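Local coordinates for protein ferulic acid esterase, AmCE1/Fae1A (PDB 5CXX) that is thought to act as a feruloyl esterase of the alpha/beta-hydrolase fold, probably releasing ferulic acid from its esters, and binds ferulic acid in its pocket, at residues A[232-235]-A[236-240]; A[225-228]-A[229-232]. One frame throughout, in Å; residues are numbered along the deposited sequence.

Contacts 1 and 2 lie at the two ends of one helix, 228-238, which links strand 213-219 to strand 244-248 in the large mixed sheet. Contact 2 forms the start of the helix and contact 1 its end; they share Tyr232, and their centres are about 12 Å apart. Both are partly buried. Contact 2 mixes a beta turn, a proline packed on a valine and a serine bonded to the backbone, and its Val225 side chain lies about 5 Å from bound ferulic acid. Contact 1 combines buried Ile235, Leu236 and Asn239 with exposed Thr237 and Arg238, and its charged groups share a glycerol.

Contact 1: A[232-235]-A[236-240]; sequences YHEI and LTRNN. With GOL (glycerol), chain H.
Leu236 N, Thr237 N, Arg238 N and Asn239 N bond to the carbonyls four residues back, from Tyr232 O to Ile235 O, in the last turns of helix 228-238. A Schellman motif ends the helix: Gln241 N bonds to Leu236 O, and Asn240, at positive phi, bonds through N to Thr237 O. His233 O takes two bonds. Thr237 N comes to one side of the carbonyl plane and Thr237 OG1 to the other, with Thr237 OG1 2.7 Å from His233 O. Thr237 OG1 also sits over one face of the His233 ring, 3.4 Å from His233 CE1. The ring stacks on Trp245, and His233 ND1 bonds to His243. Ile235 CG1 stands anti to the carbonyl carbon (chi1 -70°) and meets Arg238 NH1 at 3.7 Å, while Ile235 CG2 lies beside Asn239 ND2. An alanine here would lose both branches and would probably leave a gap beside the Asn239 amide, whose ND2 bonds to Phe205 O and Glu202 O. Glu234 OE2 and Arg238 NH2, 4.2 Å apart, are too far for a salt bridge; a glycerol, probably from the crystallisation liquor, joins them. Arg238 NH1 donates to glycerol O2. Glycerol O3 donates to Glu234 OE2 at 2.8 Å, and Arg238 NH2 donates to the same O3 at 2.6 Å, almost straight at 179°.

Contact 2: A[225-228]-A[229-232]; sequences VGQF and PKSY
Phe228 O is gripped by two donors from the next turn. Ser231 OG bonds to Phe228 O at 2.7 Å, in the carbonyl plane on a lone pair. Tyr232 N bonds to Phe228 O at 3.0 Å. The serine torsion (chi1 82°) sets OG between its own backbone N and carbonyl carbon, and this turns the hydroxyl back toward Phe228 O. Phe228 O also sits above the Tyr232 ring, nearer its rim than its centre. Ser231 N bonds to Gln227 O at 2.9 Å, and Gln227 is the N-cap residue of the helix.

Val225 and Pro229 make the apolar part. Val225 CG2 touches Pro229 CG at 3.6 Å, the two side chains crossing at about a right angle. Gln227 lies alongside Lys230. Its chain bends at chi2 (-66°), which brings Gln227 OE1 to 3.4 Å from Lys230 CD.

A type II' turn from Val225 to Phe228 positions these groups. Phe228 N bonds to Val225 O at 3.0 Å, and Gly226 takes the positive phi. A water joins turn to helix: it donates to Gly226 O and accepts from Lys230 N. Farther out, Pro229 packs on Cys218 and Trp245, from the strands flanking the helix. Val225 N bonds to Asp222 OD1, and the Val225 side chain touches Ser156 and His253. Ser156, His253 and Asp222 probably form the Ser-His-Asp triad of an alpha/beta-hydrolase, and the turn leads from the probable acid's loop into the crossover helix.

Contact 1: A[232-235]-A[236-240]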
# COMPACT_ATOMS: atom_id res chain seq x y z
N TYR A 232 -10.58 -7.16 -10.00
CA TYR A 232 -9.15 -7.50 -9.96
C TYR A 232 -8.96 -8.92 -9.41
O TYR A 232 -8.10 -9.67 -9.90
CB TYR A 232 -8.40 -6.48 -9.13
CG TYR A 232 -8.45 -5.10 -9.74
CD1 TYR A 232 -8.49 -4.88 -11.11
CD2 TYR A 232 -8.46 -4.00 -8.90
CE1 TYR A 232 -8.51 -3.59 -11.65
CE2 TYR A 232 -8.49 -2.72 -9.42
CZ TYR A 232 -8.52 -2.51 -10.79
OH TYR A 232 -8.51 -1.19 -11.29
N HIS A 233 -9.71 -9.25 -8.35
CA HIS A 233 -9.67 -10.64 -7.85
C HIS A 233 -9.96 -11.62 -8.98
O HIS A 233 -9.30 -12.66 -9.14
CB HIS A 233 -10.66 -10.79 -6.68
CG HIS A 233 -11.05 -12.20 -6.41
ND1 HIS A 233 -10.14 -13.16 -5.99
CD2 HIS A 233 -12.24 -12.84 -6.56
CE1 HIS A 233 -10.78 -14.31 -5.86
NE2 HIS A 233 -12.05 -14.15 -6.18
N GLU A 234 -10.98 -11.29 -9.75
CA GLU A 234 -11.39 -12.20 -10.81
C GLU A 234 -10.33 -12.34 -11.92
O GLU A 234 -10.09 -13.42 -12.42
CB GLU A 234 -12.73 -11.75 -11.37
CG GLU A 234 -13.82 -12.03 -10.32
CD GLU A 234 -15.20 -11.45 -10.64
OE1 GLU A 234 -16.14 -11.66 -9.84
OE2 GLU A 234 -15.35 -10.78 -11.67
N ILE A 235 -9.71 -11.23 -12.31
CA ILE A 235 -8.70 -11.25 -13.35
C ILE A 235 -7.45 -12.00 -12.87
O ILE A 235 -6.97 -12.85 -13.56
CB ILE A 235 -8.30 -9.76 -13.72
CG1 ILE A 235 -9.48 -9.09 -14.43
CG2 ILE A 235 -7.00 -9.74 -14.59
CD1 ILE A 235 -9.45 -7.51 -14.37
N LEU A 236 -7.01 -11.73 -11.63
CA LEU A 236 -5.82 -12.42 -11.08
C LEU A 236 -6.09 -13.91 -11.02
O LEU A 236 -5.22 -14.75 -11.33
CB LEU A 236 -5.49 -11.89 -9.69
CG LEU A 236 -4.94 -10.45 -9.82
CD1 LEU A 236 -4.71 -9.92 -8.39
CD2 LEU A 236 -3.56 -10.44 -10.53
N THR A 237 -7.32 -14.27 -10.62
CA THR A 237 -7.69 -15.69 -10.55
C THR A 237 -7.64 -16.33 -11.93
O THR A 237 -7.10 -17.43 -12.12
CB THR A 237 -9.14 -15.86 -9.96
OG1 THR A 237 -9.15 -15.32 -8.65
CG2 THR A 237 -9.52 -17.35 -9.87
N ARG A 238 -8.23 -15.68 -12.92
CA ARG A 238 -8.21 -16.16 -14.34
C ARG A 238 -6.75 -16.34 -14.81
O ARG A 238 -6.43 -17.28 -15.60
CB ARG A 238 -8.90 -15.11 -15.24
CG ARG A 238 -9.97 -15.43 -16.22
CD ARG A 238 -10.62 -14.03 -16.71
NE ARG A 238 -11.92 -13.84 -16.05
CZ ARG A 238 -12.42 -12.67 -15.68
NH1 ARG A 238 -11.71 -11.57 -15.93
NH2 ARG A 238 -13.61 -12.57 -15.04
N ASN A 239 -5.86 -15.49 -14.28
CA ASN A 239 -4.48 -15.49 -14.72
C ASN A 239 -3.60 -16.36 -13.88
O ASN A 239 -2.40 -16.31 -14.03
CB ASN A 239 -3.93 -14.07 -14.72
CG ASN A 239 -4.52 -13.21 -15.81
OD1 ASN A 239 -5.21 -13.69 -16.72
ND2 ASN A 239 -4.23 -11.92 -15.74
N ASN A 240 -4.20 -17.17 -13.00
CA ASN A 240 -3.44 -18.08 -12.15
C ASN A 240 -2.44 -17.41 -11.24
O ASN A 240 -1.33 -17.94 -11.02
CB ASN A 240 -2.73 -19.14 -13.02
CG ASN A 240 -3.67 -19.96 -13.80
OD1 ASN A 240 -3.87 -19.75 -15.02
ND2 ASN A 240 -4.29 -20.90 -13.12
C1 GOL H . -13.71 -6.85 -15.82
O1 GOL H . -14.92 -6.12 -15.93
C2 GOL H . -13.98 -8.34 -15.75
O2 GOL H . -12.98 -8.98 -16.50
C3 GOL H . -13.98 -8.89 -14.32
O3 GOL H . -14.51 -10.21 -14.33

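Contact 2: A[225-228]-A[229-232]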
# COMPACT_ATOMS: atom_id res chain seq x y z
N VAL A 225 -15.26 2.82 -5.08
CA VAL A 225 -14.63 1.94 -6.07
C VAL A 225 -15.51 0.72 -6.42
O VAL A 225 -15.12 -0.04 -7.27
CB VAL A 225 -13.21 1.45 -5.61
CG1 VAL A 225 -12.26 2.68 -5.35
CG2 VAL A 225 -13.25 0.52 -4.35
N GLY A 226 -16.64 0.55 -5.74
CA GLY A 226 -17.65 -0.42 -6.17
C GLY A 226 -17.12 -1.83 -6.31
O GLY A 226 -16.52 -2.37 -5.36
N GLN A 227 -17.29 -2.36 -7.53
CA GLN A 227 -16.93 -3.75 -7.81
C GLN A 227 -15.57 -3.85 -8.44
O GLN A 227 -15.19 -4.96 -8.91
CB GLN A 227 -17.98 -4.35 -8.73
CG GLN A 227 -19.33 -4.41 -8.02
CD GLN A 227 -19.32 -5.37 -6.86
OE1 GLN A 227 -19.09 -6.56 -7.05
NE2 GLN A 227 -19.57 -4.87 -5.65
N PHE A 228 -14.79 -2.77 -8.47
CA PHE A 228 -13.48 -2.90 -9.11
C PHE A 228 -12.52 -3.80 -8.37
O PHE A 228 -11.86 -4.62 -9.02
CB PHE A 228 -12.87 -1.50 -9.40
CG PHE A 228 -13.56 -0.87 -10.61
CD1 PHE A 228 -13.18 -1.28 -11.89
CD2 PHE A 228 -14.66 -0.02 -10.47
CE1 PHE A 228 -13.84 -0.80 -13.03
CE2 PHE A 228 -15.36 0.47 -11.63
CZ PHE A 228 -14.92 0.11 -12.91
N PRO A 229 -12.46 -3.76 -7.04
CA PRO A 229 -11.56 -4.72 -6.38
C PRO A 229 -11.95 -6.16 -6.69
O PRO A 229 -11.08 -6.99 -6.97
CB PRO A 229 -11.73 -4.40 -4.87
CG PRO A 229 -11.97 -2.83 -4.90
CD PRO A 229 -12.89 -2.64 -6.14
N LYS A 230 -13.24 -6.45 -6.66
CA LYS A 230 -13.68 -7.80 -7.05
C LYS A 230 -13.25 -8.14 -8.50
O LYS A 230 -12.86 -9.29 -8.78
CB LYS A 230 -15.20 -7.91 -6.93
CG LYS A 230 -15.72 -9.34 -7.17
CD LYS A 230 -17.23 -9.34 -6.84
CE LYS A 230 -17.83 -10.73 -7.08
NZ LYS A 230 -19.32 -10.73 -6.83
N SER A 231 -13.32 -7.16 -9.38
CA SER A 231 -12.89 -7.41 -10.78
C SER A 231 -11.40 -7.79 -10.83
O SER A 231 -11.04 -8.71 -11.59
CB SER A 231 -13.19 -6.18 -11.71
OG SER A 231 -12.19 -5.16 -11.64
N TYR A 232 -10.58 -7.16 -10.00
CA TYR A 232 -9.15 -7.50 -9.96
C TYR A 232 -8.96 -8.92 -9.41
O TYR A 232 -8.10 -9.67 -9.90
CB TYR A 232 -8.40 -6.48 -9.13
CG TYR A 232 -8.45 -5.10 -9.74
CD1 TYR A 232 -8.49 -4.88 -11.11
CD2 TYR A 232 -8.46 -4.00 -8.90
CE1 TYR A 232 -8.51 -3.59 -11.65
CE2 TYR A 232 -8.49 -2.72 -9.42
CZ TYR A 232 -8.52 -2.51 -10.79
OH TYR A 232 -8.51 -1.19 -11.29
O HOH W 1 -15.25 -4.89 -5.09